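Local structure of uncharacterized protein (Parabacteroides distasonis, 4Q34) at residues H33-Y38 against R91-R96; I242-G247 against V283-L288. The protein is of unknown function but probably acts as an esterase, a hydrolase of the alpha/beta hydrolase family. All coordinates share one frame; numbering follows the deposited sequence.

Contact 1: residues H33-Y38 against R91-R96; sequences HAYVFY and RGNAGR
Y35 spreads its ring beside N93, and A94 presses its methyl against the backbone of H33 and Y35; together they pin the loop that follows strand 83-87 of the alpha/beta hydrolase sheet against strand 28-41. The tight part is made by side chains in direct contact. N93 CB sits over the face of the Y35 ring, 4.0 Å from its centroid, in a CH-pi contact, and the amide stands nearly upright on the ring, planes 89° apart, with ND2 3.4 Å from Y35 CE1. Y35 CG lies opposite its own backbone N (chi1 164°), which carries the ring alongside N93. A94 CB packs against the strand backbone, 3.4 Å from H33 O, and lies 4.2 Å from Y35 CB. An alanine in place of Y35 would probably leave N93 without the ring it lies on, and E63 of the second subunit without its hydroxyl partner. Toward R96 the packing gives way to water. No direct hydrogen bond joins the two segments; water 1 is hydrogen-bonded to H33 NE2, N93 O and R96 N, linking the ring to the loop backbone. The polar ends look to the second subunit, where H33 ND1 is hydrogen-bonded to R142, N93 OD1 meets the backbone N of its own counterpart and R96 forms a salt bridge with E109. Water 2 lies 2.8 Å from both H33 O and A94 O, placed to donate to either.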
loop_
_atom_site.group_PDB
_atom_site.type_symbol
_atom_site.label_atom_id
_atom_site.label_comp_id
_atom_site.label_asym_id
_atom_site.label_seq_id
_atom_site.Cartn_x
_atom_site.Cartn_y
_atom_site.Cartn_z
ATOM N N HIS A 33 -0.081 -5.957 -12.254
ATOM C CA HIS A 33 1.189 -5.279 -11.960
ATOM C C HIS A 33 1.486 -5.469 -10.490
ATOM O O HIS A 33 0.599 -5.819 -9.678
ATOM C CB HIS A 33 1.058 -3.782 -12.250
ATOM C CG HIS A 33 -0.188 -3.196 -11.656
ATOM N ND1 HIS A 33 -1.404 -3.266 -12.298
ATOM C CD2 HIS A 33 -0.438 -2.642 -10.438
ATOM C CE1 HIS A 33 -2.338 -2.744 -11.519
ATOM N NE2 HIS A 33 -1.775 -2.355 -10.390
ATOM N N ALA A 34 2.722 -5.195 -10.109
ATOM C CA ALA A 34 3.072 -5.008 -8.700
ATOM C C ALA A 34 3.044 -3.516 -8.423
ATOM O O ALA A 34 3.192 -2.697 -9.368
ATOM C CB ALA A 34 4.470 -5.556 -8.419
ATOM N N TYR A 35 2.934 -3.164 -7.135
ATOM C CA TYR A 35 3.092 -1.804 -6.679
ATOM C C TYR A 35 4.407 -1.714 -5.913
ATOM O O TYR A 35 4.731 -2.608 -5.153
ATOM C CB TYR A 35 1.950 -1.357 -5.782
ATOM C CG TYR A 35 2.246 -0.097 -4.979
ATOM C CD1 TYR A 35 2.802 -0.187 -3.731
ATOM C CD2 TYR A 35 1.942 1.162 -5.466
ATOM C CE1 TYR A 35 3.059 0.947 -2.962
ATOM C CE2 TYR A 35 2.196 2.315 -4.719
ATOM C CZ TYR A 35 2.748 2.197 -3.452
ATOM O OH TYR A 35 3.022 3.307 -2.685
ATOM N N VAL A 36 5.162 -0.653 -6.151
ATOM C CA VAL A 36 6.484 -0.486 -5.554
ATOM C C VAL A 36 6.617 0.892 -4.905
ATOM O O VAL A 36 6.276 1.907 -5.504
ATOM C CB VAL A 36 7.565 -0.615 -6.659
ATOM C CG1 VAL A 36 8.963 -0.463 -6.054
ATOM C CG2 VAL A 36 7.387 -1.924 -7.392
ATOM N N PHE A 37 7.135 0.935 -3.680
ATOM C CA PHE A 37 7.530 2.206 -3.072
ATOM C C PHE A 37 9.025 2.103 -2.825
ATOM O O PHE A 37 9.491 1.085 -2.310
ATOM C CB PHE A 37 6.790 2.430 -1.750
ATOM C CG PHE A 37 7.193 3.691 -1.049
ATOM C CD1 PHE A 37 6.644 4.914 -1.377
ATOM C CD2 PHE A 37 8.117 3.639 -0.005
ATOM C CE1 PHE A 37 7.034 6.089 -0.707
ATOM C CE2 PHE A 37 8.495 4.803 0.668
ATOM C CZ PHE A 37 7.948 6.020 0.326
ATOM N N TYR A 38 9.784 3.144 -3.173
ATOM C CA TYR A 38 11.221 3.066 -3.079
ATOM C C TYR A 38 11.793 4.307 -2.426
ATOM O O TYR A 38 11.231 5.400 -2.501
ATOM C CB TYR A 38 11.881 2.838 -4.458
ATOM C CG TYR A 38 11.902 4.103 -5.302
ATOM C CD1 TYR A 38 10.801 4.463 -6.081
ATOM C CD2 TYR A 38 12.988 4.981 -5.253
ATOM C CE1 TYR A 38 10.793 5.638 -6.815
ATOM C CE2 TYR A 38 12.983 6.151 -5.984
ATOM C CZ TYR A 38 11.884 6.480 -6.751
ATOM O OH TYR A 38 11.911 7.651 -7.483
ATOM N N ARG A 91 -2.221 -8.168 -4.694
ATOM C CA ARG A 91 -2.075 -8.004 -3.257
ATOM C C ARG A 91 -2.036 -6.522 -2.856
ATOM O O ARG A 91 -1.245 -5.707 -3.404
ATOM C CB ARG A 91 -0.814 -8.698 -2.786
ATOM C CG ARG A 91 -0.740 -8.910 -1.290
ATOM C CD ARG A 91 -1.720 -9.965 -0.764
ATOM N NE ARG A 91 -1.503 -11.313 -1.288
ATOM C CZ ARG A 91 -0.513 -12.150 -0.956
ATOM N NH1 ARG A 91 0.480 -11.800 -0.116
ATOM N NH2 ARG A 91 -0.478 -13.354 -1.514
ATOM N N GLY A 92 -2.833 -6.154 -1.871
ATOM C CA GLY A 92 -2.762 -4.796 -1.283
ATOM C C GLY A 92 -2.986 -3.698 -2.315
ATOM O O GLY A 92 -3.957 -3.751 -3.024
ATOM N N ASN A 93 -2.046 -2.737 -2.398
ATOM C CA ASN A 93 -2.138 -1.644 -3.371
ATOM C C ASN A 93 -2.105 -2.123 -4.830
ATOM O O ASN A 93 -2.486 -1.383 -5.747
ATOM C CB ASN A 93 -0.986 -0.684 -3.151
ATOM C CG ASN A 93 -1.119 0.128 -1.861
ATOM O OD1 ASN A 93 -2.172 0.211 -1.253
ATOM N ND2 ASN A 93 -0.020 0.778 -1.474
ATOM N N ALA A 94 -1.633 -3.356 -5.030
ATOM C CA ALA A 94 -1.672 -3.997 -6.360
ATOM C C ALA A 94 -2.895 -4.878 -6.503
ATOM O O ALA A 94 -2.842 -5.880 -7.184
ATOM C CB ALA A 94 -0.404 -4.791 -6.600
ATOM N N GLY A 95 -3.987 -4.497 -5.850
ATOM C CA GLY A 95 -5.232 -5.288 -5.862
ATOM C C GLY A 95 -5.961 -5.391 -7.165
ATOM O O GLY A 95 -6.864 -6.196 -7.281
ATOM N N ARG A 96 -5.588 -4.589 -8.155
ATOM C CA ARG A 96 -6.229 -4.589 -9.479
ATOM C C ARG A 96 -5.710 -5.785 -10.278
ATOM O O ARG A 96 -4.840 -5.646 -11.146
ATOM C CB ARG A 96 -5.962 -3.268 -10.214
ATOM C CG ARG A 96 -6.725 -3.122 -11.532
ATOM C CD ARG A 96 -6.530 -1.733 -12.020
ATOM N NE ARG A 96 -7.237 -1.409 -13.286
ATOM C CZ ARG A 96 -8.486 -0.960 -13.401
ATOM N NH1 ARG A 96 -9.295 -0.847 -12.361
ATOM N NH2 ARG A 96 -8.968 -0.641 -14.607
HETATM O O HOH W 1 -3.793 -1.976 -8.149
HETATM O O HOH W 2 -2.071 -6.616 -9.748
#

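Contact 2: residues I242-G247 against V283-L288; sequences IVIYYG and VTVIHL
I286 and Y245 lie side by side on one face of two parallel strands, pointing the same way, and their shapes interlock: I286 CB approaches Y245 CD1, while the CD1 methyl reaches along the ring to Y245 CE1 at 3.8 Å. That same methyl continues to V243 CG2, 4.0 Å away, so the isoleucine bridges two residues of the neighbouring strand. Its reach follows from CG1 standing opposite the carbonyl carbon (chi1 -72°). Nearer the root of the ring, L288 CD2 comes within 4.1 Å of Y245 CD1, so that the ring is bordered by aliphatic groups of I286 and L288. W316 of helix 306-319 meets V243 and Y245 on this face. On the opposite face the first bumps are aliphatic: V283 CG1 faces the hollow bordered by I242 CG2 and I244 CD1, at 4.2 and 4.3 Å, and V285 CG2 rests near I244 CB, beneath helix 257-277, whose M269 touches I244. Five backbone hydrogen bonds hold these surfaces in register, from T284 N to I242 O through to the nearly straight L288 N to Y246 O (176° at the hydrogen). L288 CG also leans to 3.4 Å from Y246 O. At the end of the strand, H287 turns its ring edge to G247 O, in plane with it, while its ND1 is held by E290. At the other end, a water links I242 O and T284 OG1. Strand 242-246, helix 257-277 and strand 283-287 form a beta-alpha-beta crossover, the repeating unit of the alpha/beta hydrolase sheet.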
loop_
_atom_site.group_PDB
_atom_site.type_symbol
_atom_site.label_atom_id
_atom_site.label_comp_id
_atom_site.label_asym_id
_atom_site.label_seq_id
_atom_site.Cartn_x
_atom_site.Cartn_y
_atom_site.Cartn_z
ATOM N N ILE A 242 23.342 -17.341 -2.501
ATOM C CA ILE A 242 22.061 -17.447 -1.851
ATOM C C ILE A 242 22.263 -17.738 -0.363
ATOM O O ILE A 242 23.118 -18.546 -0.013
ATOM C CB ILE A 242 21.232 -18.577 -2.482
ATOM C CG1 ILE A 242 20.957 -18.273 -3.956
ATOM C CG2 ILE A 242 19.933 -18.799 -1.733
ATOM C CD1 ILE A 242 20.315 -19.397 -4.744
ATOM N N VAL A 243 21.515 -17.017 0.473
ATOM C CA VAL A 243 21.463 -17.309 1.919
ATOM C C VAL A 243 19.993 -17.526 2.321
ATOM O O VAL A 243 19.105 -16.864 1.848
ATOM C CB VAL A 243 22.209 -16.237 2.786
ATOM C CG1 VAL A 243 21.502 -14.879 2.725
ATOM C CG2 VAL A 243 22.296 -16.670 4.247
ATOM N N ILE A 244 19.781 -18.470 3.229
ATOM C CA ILE A 244 18.465 -18.844 3.715
ATOM C C ILE A 244 18.522 -18.840 5.238
ATOM O O ILE A 244 19.449 -19.430 5.792
ATOM C CB ILE A 244 18.097 -20.229 3.186
ATOM C CG1 ILE A 244 17.864 -20.153 1.664
ATOM C CG2 ILE A 244 16.827 -20.752 3.843
ATOM C CD1 ILE A 244 17.996 -21.494 0.987
ATOM N N TYR A 245 17.556 -18.163 5.888
ATOM C CA TYR A 245 17.482 -18.083 7.356
ATOM C C TYR A 245 16.218 -18.747 7.891
ATOM O O TYR A 245 15.129 -18.548 7.351
ATOM C CB TYR A 245 17.515 -16.629 7.857
ATOM C CG TYR A 245 18.713 -15.834 7.442
ATOM C CD1 TYR A 245 19.902 -15.906 8.140
ATOM C CD2 TYR A 245 18.652 -14.985 6.340
ATOM C CE1 TYR A 245 21.028 -15.179 7.753
ATOM C CE2 TYR A 245 19.751 -14.226 5.968
ATOM C CZ TYR A 245 20.944 -14.343 6.666
ATOM O OH TYR A 245 22.024 -13.573 6.273
ATOM N N TYR A 246 16.359 -19.553 8.946
ATOM C CA TYR A 246 15.236 -20.079 9.697
ATOM C C TYR A 246 15.378 -19.717 11.161
ATOM O O TYR A 246 16.475 -19.776 11.738
ATOM C CB TYR A 246 15.070 -21.629 9.554
ATOM C CG TYR A 246 14.485 -22.032 8.226
ATOM C CD1 TYR A 246 13.118 -22.108 8.043
ATOM C CD2 TYR A 246 15.303 -22.300 7.144
ATOM C CE1 TYR A 246 12.579 -22.426 6.793
ATOM C CE2 TYR A 246 14.767 -22.612 5.889
ATOM C CZ TYR A 246 13.430 -22.666 5.724
ATOM O OH TYR A 246 12.910 -22.974 4.481
ATOM N N GLY A 247 14.254 -19.396 11.776
ATOM C CA GLY A 247 14.216 -19.089 13.203
ATOM C C GLY A 247 14.097 -20.304 14.124
ATOM O O GLY A 247 14.541 -21.414 13.798
ATOM N N VAL A 283 25.378 -21.540 -1.686
ATOM C CA VAL A 283 24.166 -21.470 -0.917
ATOM C C VAL A 283 24.486 -21.747 0.547
ATOM O O VAL A 283 25.134 -22.728 0.849
ATOM C CB VAL A 283 23.146 -22.505 -1.422
ATOM C CG1 VAL A 283 21.836 -22.350 -0.687
ATOM C CG2 VAL A 283 22.982 -22.396 -2.939
ATOM N N THR A 284 24.031 -20.860 1.406
ATOM C CA THR A 284 24.270 -20.936 2.859
ATOM C C THR A 284 22.917 -21.015 3.521
ATOM O O THR A 284 22.013 -20.238 3.190
ATOM C CB THR A 284 25.003 -19.666 3.327
ATOM O OG1 THR A 284 26.253 -19.541 2.624
ATOM C CG2 THR A 284 25.291 -19.701 4.818
ATOM N N VAL A 285 22.772 -21.951 4.458
ATOM C CA VAL A 285 21.583 -22.042 5.250
ATOM C C VAL A 285 21.954 -21.833 6.701
ATOM O O VAL A 285 22.826 -22.526 7.198
ATOM C CB VAL A 285 20.903 -23.392 5.091
ATOM C CG1 VAL A 285 19.635 -23.453 5.925
ATOM C CG2 VAL A 285 20.598 -23.650 3.621
ATOM N N ILE A 286 21.302 -20.863 7.334
ATOM C CA ILE A 286 21.581 -20.489 8.718
ATOM C C ILE A 286 20.350 -20.683 9.578
ATOM O O ILE A 286 19.293 -20.106 9.305
ATOM C CB ILE A 286 22.052 -19.033 8.762
ATOM C CG1 ILE A 286 23.461 -18.969 8.174
ATOM C CG2 ILE A 286 22.046 -18.519 10.197
ATOM C CD1 ILE A 286 23.923 -17.598 7.831
ATOM N N HIS A 287 20.482 -21.498 10.621
ATOM C CA HIS A 287 19.440 -21.682 11.585
ATOM C C HIS A 287 19.829 -20.773 12.728
ATOM O O HIS A 287 20.860 -20.984 13.401
ATOM C CB HIS A 287 19.375 -23.143 12.017
ATOM C CG HIS A 287 18.277 -23.443 12.988
ATOM N ND1 HIS A 287 18.381 -24.452 13.920
ATOM C CD2 HIS A 287 17.084 -22.846 13.215
ATOM C CE1 HIS A 287 17.290 -24.483 14.666
ATOM N NE2 HIS A 287 16.483 -23.526 14.254
ATOM N N LEU A 288 19.019 -19.752 12.951
ATOM C CA LEU A 288 19.441 -18.625 13.756
ATOM C C LEU A 288 19.951 -19.022 15.173
ATOM O O LEU A 288 20.935 -18.472 15.610
ATOM C CB LEU A 288 18.343 -17.568 13.796
ATOM C CG LEU A 288 18.026 -16.830 12.473
ATOM C CD1 LEU A 288 16.803 -15.900 12.581
ATOM C CD2 LEU A 288 19.241 -16.014 12.146
HETATM O O HOH W 3 25.848 -17.987 0.379
#

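Both contacts reach the same mixed sheet, but on opposite sides of the chain's centre, with their own centres 28 Å apart and their nearest atoms about 17 Å apart. Both are largely buried. Contact 2 joins neighbouring parallel strands through regular backbone bonds and aliphatic side chains, is flanked by helices of its own chain, and touches no other protein chain. Contact 1 sets a loop against a strand without direct hydrogen bonds, relying on ring, methyl and water, and much of its polar chemistry is completed by the second subunit. Contact 2 thus lies within one chain's own fold, with its 283-287 side partly exposed, and contact 1 at the interface between the two subunits.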